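Local coordinates for protein formyltransferase PseJ (PDB 6EDK) that belongs to the formyltransferase family and binds N-{4-[{[(6S)-2-amino-4-oxo-3,4,5,6,7,8-hexahydropteridin-6-yl]methyl}(formyl)amino]benzoyl}-L-glutamic acid in a pocket beside its central beta sheet, at residues A[121-135]-A[169-181]. Residues are numbered along the deposited sequence; the frame is centred on the assembly and turned at random.
Sequences IHYIDSGLDTGEIIV and IRLGKIRGIPQPK. With 1YA (N-{4-[{[(6S)-2-amino-4-oxo-3,4,5,6,7,8-hexahydropteridin-6-yl]methyl}(formyl)amino]benzoyl}-L-glutamic acid), chain D.
The amide nitrogen of Q179 is held by two backbone carbonyls of the loop across from it: NE2 gives one hydrogen to D129 O (3.0 Å) and the other to G131 O (2.9 Å). Both acceptors lie close to the amide plane; the second bond arrives on a lone pair of its carbonyl, whereas at D129 O the donor is tilted 31° from the plane of the backbone carbonyl. With CG anti to the backbone N (chi1 -161°) and the chain extended beyond it, the amide of Q179 reaches the carbonyls of the loop. The side chains of Q179 and I133 cross at about a right angle, I133 CD1 lying 3.9 Å from Q179 CG. A water links T130 O to Q179 N, and K102 adds a weak bond to OE1.

Farther along, I133 and I177 form a single antiparallel hydrogen-bonded pair, I133 N to I177 O and I177 N to I133 O each spanning 2.9 Å. This bridge adds the chain after helix 147-169 to the edge strand 133-138. G176 CA lies 3.0 Å from I133 O, a CA-H...O contact. Y123 points its hydroxyl at the chain, OH lying 3.0 Å from I174 O, while I134 CD1 sits over the centre of its ring. On the other branch of I134, CG2 meets I174 CG2 at 3.8 Å; I134 itself belongs to a classic beta bulge, in which it and V135 both face I121.

The same loop receives the pterin of 1YA: D125 O accepts from N3 and NA2, and D129 N donates to O4. D129 thus presents its N-H to the ligand and its carbonyl to Q179, which makes the glutamine a second-shell support that probably helps fix the shape of the pocket wall.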
ATOM      1  N   ILE A 121       0.777   6.141  -1.776  1.00 25.36           N
ATOM      2  CA  ILE A 121       2.165   5.777  -1.475  1.00 23.79           C
ATOM      3  C   ILE A 121       2.602   6.645  -0.312  1.00 25.77           C
ATOM      4  O   ILE A 121       2.396   7.867  -0.356  1.00 29.44           O
ATOM      5  CB  ILE A 121       3.044   6.020  -2.700  1.00 23.02           C
ATOM      6  CG1 ILE A 121       2.559   5.182  -3.875  1.00 26.12           C
ATOM      7  CG2 ILE A 121       4.545   5.666  -2.367  1.00 23.87           C
ATOM      8  CD1 ILE A 121       3.250   5.508  -5.157  1.00 28.47           C
ATOM      9  N   HIS A 122       3.090   6.022   0.755  1.00 26.60           N
ATOM     10  CA  HIS A 122       3.401   6.768   1.959  1.00 26.22           C
ATOM     11  C   HIS A 122       4.733   6.220   2.538  1.00 28.80           C
ATOM     12  O   HIS A 122       5.132   5.086   2.259  1.00 28.13           O
ATOM     13  CB  HIS A 122       2.294   6.669   2.999  1.00 24.07           C
ATOM     14  CG  HIS A 122       1.999   5.296   3.499  1.00 28.34           C
ATOM     15  ND1 HIS A 122       2.558   4.793   4.659  1.00 30.31           N
ATOM     16  CD2 HIS A 122       1.219   4.304   3.006  1.00 29.96           C
ATOM     17  CE1 HIS A 122       2.109   3.567   4.852  1.00 30.58           C
ATOM     18  NE2 HIS A 122       1.274   3.270   3.880  1.00 28.62           N
ATOM     19  N   TYR A 123       5.394   7.050   3.334  1.00 31.41           N
ATOM     20  CA  TYR A 123       6.542   6.563   4.123  1.00 31.16           C
ATOM     21  C   TYR A 123       6.054   5.663   5.229  1.00 34.15           C
ATOM     22  O   TYR A 123       5.009   5.906   5.830  1.00 33.10           O
ATOM     23  CB  TYR A 123       7.313   7.754   4.706  1.00 33.03           C
ATOM     24  CG  TYR A 123       8.137   8.467   3.705  1.00 34.01           C
ATOM     25  CD1 TYR A 123       9.258   7.865   3.143  1.00 33.66           C
ATOM     26  CD2 TYR A 123       7.871   9.769   3.313  1.00 38.28           C
ATOM     27  CE1 TYR A 123      10.009   8.510   2.227  1.00 34.32           C
ATOM     28  CE2 TYR A 123       8.634  10.407   2.392  1.00 45.39           C
ATOM     29  CZ  TYR A 123       9.730   9.786   1.871  1.00 41.57           C
ATOM     30  OH  TYR A 123      10.528  10.429   0.936  1.00 41.84           O
ATOM     31  N   ILE A 124       6.839   4.633   5.535  1.00 33.34           N
ATOM     32  CA  ILE A 124       6.519   3.717   6.606  1.00 33.01           C
ATOM     33  C   ILE A 124       6.986   4.314   7.921  1.00 40.19           C
ATOM     34  O   ILE A 124       8.166   4.672   8.073  1.00 41.33           O
ATOM     35  CB  ILE A 124       7.201   2.353   6.389  1.00 33.56           C
ATOM     36  CG1 ILE A 124       6.624   1.676   5.147  1.00 34.90           C
ATOM     37  CG2 ILE A 124       7.046   1.472   7.617  1.00 37.64           C
ATOM     38  CD1 ILE A 124       7.513   0.597   4.602  1.00 34.55           C
ATOM     39  N   ASP A 125       6.083   4.406   8.869  1.00 39.40           N
ATOM     40  CA  ASP A 125       6.443   4.791  10.237  1.00 42.48           C
ATOM     41  C   ASP A 125       6.000   3.652  11.125  1.00 42.50           C
ATOM     42  O   ASP A 125       5.647   2.573  10.637  1.00 39.36           O
ATOM     43  CB  ASP A 125       5.886   6.169  10.560  1.00 45.29           C
ATOM     44  CG  ASP A 125       4.435   6.166  10.940  1.00 44.94           C
ATOM     45  OD1 ASP A 125       3.828   5.103  10.976  1.00 46.73           O
ATOM     46  OD2 ASP A 125       3.898   7.283  11.217  1.00 49.88           O
ATOM     47  N   SER A 126       6.086   3.861  12.452  1.00 45.27           N
ATOM     48  CA  SER A 126       5.945   2.732  13.375  1.00 46.63           C
ATOM     49  C   SER A 126       4.518   2.246  13.451  1.00 44.88           C
ATOM     50  O   SER A 126       4.284   1.086  13.731  1.00 43.45           O
ATOM     51  CB  SER A 126       6.434   3.126  14.777  1.00 52.04           C
ATOM     52  OG  SER A 126       6.057   4.474  15.036  1.00 65.02           O
ATOM     53  N   GLY A 127       3.541   3.121  13.160  1.00 47.27           N
ATOM     54  CA  GLY A 127       2.170   2.671  13.107  1.00 43.21           C
ATOM     55  C   GLY A 127       1.787   2.075  11.763  1.00 43.79           C
ATOM     56  O   GLY A 127       2.539   2.173  10.791  1.00 45.11           O
ATOM     57  N   LEU A 128       0.591   1.472  11.717  1.00 43.88           N
ATOM     58  CA  LEU A 128       0.094   0.821  10.501  1.00 43.36           C
ATOM     59  C   LEU A 128      -0.560   1.850   9.579  1.00 40.25           C
ATOM     60  O   LEU A 128      -1.647   2.366   9.882  1.00 34.76           O
ATOM     61  CB  LEU A 128      -0.921  -0.259  10.835  1.00 50.37           C
ATOM     62  CG  LEU A 128      -0.472  -1.324  11.831  1.00 63.56           C
ATOM     63  CD1 LEU A 128      -1.521  -2.434  11.922  1.00 70.05           C
ATOM     64  CD2 LEU A 128       0.899  -1.870  11.415  1.00 62.99           C
ATOM     65  N   ASP A 129       0.074   2.103   8.424  1.00 40.67           N
ATOM     66  CA  ASP A 129      -0.457   2.957   7.354  1.00 39.54           C
ATOM     67  C   ASP A 129      -0.642   4.384   7.808  1.00 38.76           C
ATOM     68  O   ASP A 129      -1.403   5.106   7.230  1.00 34.97           O
ATOM     69  CB  ASP A 129      -1.785   2.397   6.796  1.00 38.10           C
ATOM     70  CG  ASP A 129      -1.631   0.985   6.244  1.00 37.27           C
ATOM     71  OD1 ASP A 129      -0.557   0.697   5.647  1.00 39.52           O
ATOM     72  OD2 ASP A 129      -2.567   0.155   6.398  1.00 35.45           O
ATOM     73  N   THR A 130       0.124   4.815   8.835  1.00 37.22           N
ATOM     74  CA  THR A 130       0.050   6.154   9.398  1.00 35.64           C
ATOM     75  C   THR A 130       1.145   7.107   8.933  1.00 35.54           C
ATOM     76  O   THR A 130       1.053   8.315   9.211  1.00 37.76           O
ATOM     77  CB  THR A 130       0.086   6.063  10.939  1.00 40.54           C
ATOM     78  OG1 THR A 130       1.072   5.101  11.327  1.00 41.77           O
ATOM     79  CG2 THR A 130      -1.221   5.585  11.473  1.00 41.47           C
ATOM     80  N   GLY A 131       2.159   6.635   8.196  1.00 35.43           N
ATOM     81  CA  GLY A 131       3.276   7.487   7.796  1.00 36.12           C
ATOM     82  C   GLY A 131       2.939   8.626   6.828  1.00 36.38           C
ATOM     83  O   GLY A 131       1.818   8.784   6.328  1.00 37.78           O
ATOM     84  N   GLU A 132       3.965   9.422   6.522  1.00 33.46           N
ATOM     85  CA  GLU A 132       3.777  10.631   5.715  1.00 34.28           C
ATOM     86  C   GLU A 132       3.401  10.301   4.265  1.00 32.00           C
ATOM     87  O   GLU A 132       3.876   9.339   3.685  1.00 29.65           O
ATOM     88  CB  GLU A 132       5.042  11.481   5.689  1.00 38.35           C
ATOM     89  CG  GLU A 132       5.326  12.180   7.016  1.00 47.27           C
ATOM     90  CD  GLU A 132       6.557  13.067   6.922  1.00 63.75           C
ATOM     91  OE1 GLU A 132       7.645  12.532   6.567  1.00 68.43           O
ATOM     92  OE2 GLU A 132       6.422  14.293   7.177  1.00 69.98           O
ATOM     93  N   ILE A 133       2.495  11.080   3.708  1.00 30.26           N
ATOM     94  CA  ILE A 133       1.970  10.835   2.366  1.00 26.97           C
ATOM     95  C   ILE A 133       2.906  11.419   1.325  1.00 29.32           C
ATOM     96  O   ILE A 133       3.333  12.590   1.425  1.00 29.78           O
ATOM     97  CB  ILE A 133       0.555  11.431   2.215  1.00 28.33           C
ATOM     98  CG1 ILE A 133      -0.414  10.681   3.111  1.00 28.53           C
ATOM     99  CG2 ILE A 133       0.175  11.296   0.711  1.00 26.65           C
ATOM    100  CD1 ILE A 133      -1.875  11.299   3.103  1.00 33.48           C
ATOM    101  N   ILE A 134       3.220  10.607   0.301  1.00 27.63           N
ATOM    102  CA  ILE A 134       4.063  11.029  -0.806  1.00 27.75           C
ATOM    103  C   ILE A 134       3.228  11.448  -2.007  1.00 26.35           C
ATOM    104  O   ILE A 134       3.371  12.576  -2.500  1.00 26.40           O
ATOM    105  CB  ILE A 134       5.061   9.909  -1.195  1.00 29.04           C
ATOM    106  CG1 ILE A 134       6.083   9.706  -0.059  1.00 31.02           C
ATOM    107  CG2 ILE A 134       5.769  10.225  -2.446  1.00 32.26           C
ATOM    108  CD1 ILE A 134       6.737   8.296  -0.048  1.00 30.93           C
ATOM    109  N   VAL A 135       2.340  10.560  -2.455  1.00 26.78           N
ATOM    110  CA  VAL A 135       1.370  10.883  -3.505  1.00 27.38           C
ATOM    111  C   VAL A 135       0.151  10.001  -3.328  1.00 24.51           C
ATOM    112  O   VAL A 135       0.255   8.881  -2.843  1.00 27.01           O
ATOM    113  CB  VAL A 135       1.889  10.652  -4.925  1.00 29.50           C
ATOM    114  CG1 VAL A 135       2.944  11.687  -5.231  1.00 36.81           C
ATOM    115  CG2 VAL A 135       2.481   9.247  -5.098  1.00 28.20           C
ATOM    116  N   ILE A 169      10.885   9.695  -6.703  1.00 39.33           N
ATOM    117  CA  ILE A 169      11.071   9.139  -5.373  1.00 40.29           C
ATOM    118  C   ILE A 169      12.476   8.564  -5.232  1.00 43.80           C
ATOM    119  O   ILE A 169      13.106   8.648  -4.173  1.00 45.65           O
ATOM    120  CB  ILE A 169      10.023   8.047  -5.092  1.00 36.56           C
ATOM    121  CG1 ILE A 169       8.647   8.655  -5.161  1.00 32.18           C
ATOM    122  CG2 ILE A 169      10.298   7.403  -3.715  1.00 39.31           C
ATOM    123  CD1 ILE A 169       7.515   7.582  -5.117  1.00 35.58           C
ATOM    124  N   ARG A 170      12.963   7.942  -6.302  1.00 40.62           N
ATOM    125  CA  ARG A 170      14.270   7.293  -6.294  1.00 44.78           C
ATOM    126  C   ARG A 170      15.383   8.250  -5.880  1.00 51.33           C
ATOM    127  O   ARG A 170      16.413   7.817  -5.355  1.00 54.75           O
ATOM    128  CB  ARG A 170      14.538   6.777  -7.703  1.00 46.32           C
ATOM    129  CG  ARG A 170      15.667   5.865  -7.800  1.00 54.13           C
ATOM    130  CD  ARG A 170      15.656   5.313  -9.188  1.00 61.86           C
ATOM    131  NE  ARG A 170      16.973   4.774  -9.487  1.00 62.93           N
ATOM    132  CZ  ARG A 170      17.944   5.480 -10.047  1.00 62.93           C
ATOM    133  NH1 ARG A 170      17.726   6.757 -10.406  1.00 54.76           N
ATOM    134  NH2 ARG A 170      19.120   4.905 -10.270  1.00 77.41           N
ATOM    135  N   LEU A 171      15.190   9.541  -6.114  1.00 51.79           N
ATOM    136  CA  LEU A 171      16.205  10.559  -5.860  1.00 54.30           C
ATOM    137  C   LEU A 171      15.853  11.470  -4.686  1.00 61.38           C
ATOM    138  O   LEU A 171      16.387  12.575  -4.592  1.00 65.47           O
ATOM    139  CB  LEU A 171      16.410  11.374  -7.128  1.00 57.85           C
ATOM    140  CG  LEU A 171      16.800  10.515  -8.332  1.00 60.15           C
ATOM    141  CD1 LEU A 171      16.922  11.350  -9.570  1.00 54.61           C
ATOM    142  CD2 LEU A 171      18.107   9.793  -8.026  1.00 71.89           C
ATOM    143  N   GLY A 172      14.971  11.027  -3.794  1.00 59.62           N
ATOM    144  CA  GLY A 172      14.622  11.809  -2.614  1.00 60.39           C
ATOM    145  C   GLY A 172      13.879  13.109  -2.873  1.00 61.19           C
ATOM    146  O   GLY A 172      13.914  14.015  -2.029  1.00 59.75           O
ATOM    147  N   LYS A 173      13.150  13.205  -3.990  1.00 60.99           N
ATOM    148  CA  LYS A 173      12.586  14.489  -4.390  1.00 61.12           C
ATOM    149  C   LYS A 173      11.165  14.770  -3.893  1.00 63.28           C
ATOM    150  O   LYS A 173      10.677  15.880  -4.143  1.00 66.13           O
ATOM    151  CB  LYS A 173      12.625  14.611  -5.915  1.00 60.74           C
ATOM    152  CG  LYS A 173      14.036  14.752  -6.438  1.00 65.87           C
ATOM    153  CD  LYS A 173      14.043  15.093  -7.909  1.00 67.40           C
ATOM    154  CE  LYS A 173      15.434  14.954  -8.507  1.00 70.26           C
ATOM    155  NZ  LYS A 173      15.385  15.093 -10.007  1.00 77.90           N
ATOM    156  N   ILE A 174      10.508  13.843  -3.182  1.00 54.80           N
ATOM    157  CA  ILE A 174       9.206  14.116  -2.558  1.00 55.36           C
ATOM    158  C   ILE A 174       9.318  13.717  -1.099  1.00 56.68           C
ATOM    159  O   ILE A 174       9.234  12.529  -0.767  1.00 63.57           O
ATOM    160  CB  ILE A 174       8.059  13.375  -3.249  1.00 57.25           C
ATOM    161  CG1 ILE A 174       8.188  13.539  -4.768  1.00 56.16           C
ATOM    162  CG2 ILE A 174       6.651  13.884  -2.790  1.00 53.74           C
ATOM    163  CD1 ILE A 174       7.157  12.721  -5.583  1.00 56.94           C
ATOM    164  N   ARG A 175       9.521  14.698  -0.217  1.00 56.29           N
ATOM    165  CA  ARG A 175       9.741  14.432   1.206  1.00 60.17           C
ATOM    166  C   ARG A 175       8.465  14.024   1.945  1.00 56.66           C
ATOM    167  O   ARG A 175       8.547  13.539   3.085  1.00 57.53           O
ATOM    168  CB  ARG A 175      10.360  15.676   1.872  1.00 70.68           C
ATOM    169  CG  ARG A 175      10.602  15.578   3.387  1.00 79.05           C
ATOM    170  CD  ARG A 175      11.194  16.895   3.957  1.00 88.00           C
ATOM    171  NE  ARG A 175      12.459  17.248   3.303  1.00 96.01           N
ATOM    172  CZ  ARG A 175      12.706  18.394   2.661  1.00 96.85           C
ATOM    173  NH1 ARG A 175      11.785  19.356   2.587  1.00 90.09           N
ATOM    174  NH2 ARG A 175      13.896  18.582   2.102  1.00101.56           N
ATOM    175  N   GLY A 176       7.307  14.206   1.342  1.00 48.81           N
ATOM    176  CA  GLY A 176       6.069  13.781   1.975  1.00 47.92           C
ATOM    177  C   GLY A 176       5.504  14.831   2.917  1.00 46.93           C
ATOM    178  O   GLY A 176       6.189  15.763   3.331  1.00 41.60           O
ATOM    179  N   ILE A 177       4.217  14.671   3.248  1.00 40.98           N
ATOM    180  CA  ILE A 177       3.561  15.561   4.210  1.00 38.04           C
ATOM    181  C   ILE A 177       2.968  14.764   5.358  1.00 35.82           C
ATOM    182  O   ILE A 177       2.667  13.579   5.205  1.00 35.56           O
ATOM    183  CB  ILE A 177       2.470  16.445   3.568  1.00 37.72           C
ATOM    184  CG1 ILE A 177       1.377  15.602   2.853  1.00 31.37           C
ATOM    185  CG2 ILE A 177       3.056  17.403   2.617  1.00 38.44           C
ATOM    186  CD1 ILE A 177       0.067  16.436   2.538  1.00 31.96           C
ATOM    187  N   PRO A 178       2.822  15.379   6.549  1.00 37.85           N
ATOM    188  CA  PRO A 178       2.157  14.705   7.647  1.00 39.96           C
ATOM    189  C   PRO A 178       0.836  14.156   7.152  1.00 36.68           C
ATOM    190  O   PRO A 178       0.104  14.869   6.473  1.00 37.74           O
ATOM    191  CB  PRO A 178       1.950  15.825   8.672  1.00 43.03           C
ATOM    192  CG  PRO A 178       2.902  16.859   8.312  1.00 45.28           C
ATOM    193  CD  PRO A 178       3.026  16.806   6.821  1.00 43.11           C
ATOM    194  N   GLN A 179       0.510  12.959   7.555  1.00 33.76           N
ATOM    195  CA  GLN A 179      -0.774  12.372   7.226  1.00 41.25           C
ATOM    196  C   GLN A 179      -1.892  13.127   7.929  1.00 50.17           C
ATOM    197  O   GLN A 179      -1.906  13.180   9.171  1.00 43.76           O
ATOM    198  CB  GLN A 179      -0.826  10.889   7.587  1.00 43.65           C
ATOM    199  CG  GLN A 179      -1.976  10.182   6.833  1.00 42.15           C
ATOM    200  CD  GLN A 179      -2.031   8.673   6.988  1.00 39.33           C
ATOM    201  OE1 GLN A 179      -3.077   8.117   7.325  1.00 37.35           O
ATOM    202  NE2 GLN A 179      -0.909   7.988   6.699  1.00 36.72           N
ATOM    203  N   PRO A 180      -2.863  13.681   7.183  1.00 45.57           N
ATOM    204  CA  PRO A 180      -3.941  14.442   7.809  1.00 39.64           C
ATOM    205  C   PRO A 180      -4.567  13.659   8.914  1.00 36.65           C
ATOM    206  O   PRO A 180      -4.761  12.441   8.828  1.00 40.96           O
ATOM    207  CB  PRO A 180      -4.928  14.683   6.673  1.00 34.66           C
ATOM    208  CG  PRO A 180      -4.101  14.759   5.471  1.00 40.45           C
ATOM    209  CD  PRO A 180      -3.003  13.677   5.724  1.00 38.81           C
ATOM    210  N   LYS A 181      -4.884  14.366   9.987  1.00 40.47           N
ATOM    211  CA  LYS A 181      -5.634  13.752  11.070  1.00 40.68           C
ATOM    212  C   LYS A 181      -7.059  13.525  10.612  1.00 38.17           C
ATOM    213  O   LYS A 181      -7.614  14.410   9.976  1.00 33.62           O
ATOM    214  CB  LYS A 181      -5.620  14.675  12.287  1.00 42.28           C
ATOM    215  CG  LYS A 181      -4.237  15.012  12.741  1.00 49.66           C
ATOM    216  CD  LYS A 181      -4.384  15.651  14.120  1.00 65.77           C
ATOM    217  CE  LYS A 181      -3.053  15.813  14.846  1.00 67.94           C
ATOM    218  NZ  LYS A 181      -3.326  16.596  16.099  1.00 66.85           N
TER
HETATM  219  N1  1YA D 303       4.707  -1.915   9.038  1.00 34.63           N
HETATM  220  C2  1YA D 303       4.749  -0.582   9.676  1.00 38.01           C
HETATM  221  NA2 1YA D 303       5.503  -0.378  10.901  1.00 40.92           N
HETATM  222  N3  1YA D 303       4.064   0.629   9.089  1.00 40.01           N
HETATM  223  C4  1YA D 303       3.255   0.515   7.869  1.00 40.43           C
HETATM  224  O4  1YA D 303       2.716   1.522   7.457  1.00 35.42           O
HETATM  225  C4A 1YA D 303       3.206  -0.835   7.237  1.00 38.19           C
HETATM  226  N5  1YA D 303       2.526  -0.977   6.052  1.00 35.33           N
HETATM  227  C6  1YA D 303       2.122  -2.440   5.732  1.00 39.24           C
HETATM  228  C7  1YA D 303       3.102  -3.373   5.922  1.00 38.22           C
HETATM  229  N8  1YA D 303       3.933  -3.273   7.246  1.00 33.41           N
HETATM  230  C8A 1YA D 303       3.967  -2.058   7.807  1.00 33.32           C
HETATM  231  C9  1YA D 303       0.900  -2.709   6.640  1.00 49.91           C
HETATM  232  N10 1YA D 303       0.280  -4.025   6.396  1.00 55.17           N
HETATM  233  C11 1YA D 303      -1.021  -6.285   9.732  1.00 78.35           C
HETATM  234  C12 1YA D 303      -0.070  -6.835   8.888  1.00 67.86           C
HETATM  235  C13 1YA D 303       0.377  -6.096   7.799  1.00 62.57           C
HETATM  236  C14 1YA D 303      -0.151  -4.838   7.570  1.00 60.77           C
HETATM  237  C15 1YA D 303      -1.109  -4.300   8.411  1.00 72.80           C
HETATM  238  C16 1YA D 303      -1.548  -5.033   9.500  1.00 77.52           C
HETATM  239  C17 1YA D 303      -1.563  -7.079  10.948  1.00 92.45           C
HETATM  240  N   1YA D 303      -3.043  -7.054  11.073  1.00103.66           N
HETATM  241  CA  1YA D 303      -3.797  -7.745  12.149  1.00107.69           C
HETATM  242  CB  1YA D 303      -3.520  -7.065  13.513  1.00111.91           C
HETATM  243  CG  1YA D 303      -2.993  -5.628  13.369  1.00112.08           C
HETATM  244  CD  1YA D 303      -3.089  -4.835  14.685  1.00117.65           C
HETATM  245  OE1 1YA D 303      -2.899  -3.587  14.690  1.00120.36           O
HETATM  246  OE2 1YA D 303      -3.357  -5.433  15.760  1.00122.97           O
HETATM  247  CT  1YA D 303      -5.307  -7.722  11.793  1.00 98.62           C
HETATM  248  O2  1YA D 303      -5.743  -7.127  10.762  1.00 84.54           O
HETATM  249  O1  1YA D 303      -6.134  -8.309  12.532  1.00 98.43           O
HETATM  250  C18 1YA D 303       0.003  -4.536   5.061  1.00 58.01           C
HETATM  251  O5  1YA D 303       0.311  -3.914   4.101  1.00 51.55           O
HETATM  252  O   1YA D 303      -0.844  -7.662  11.678  1.00 93.83           O
HETATM  253  O   HOH W   1       2.103  10.944   9.064  1.00 39.82           O
HETATM  254  O   HOH W   2       6.654  17.008   6.101  1.00 62.51           O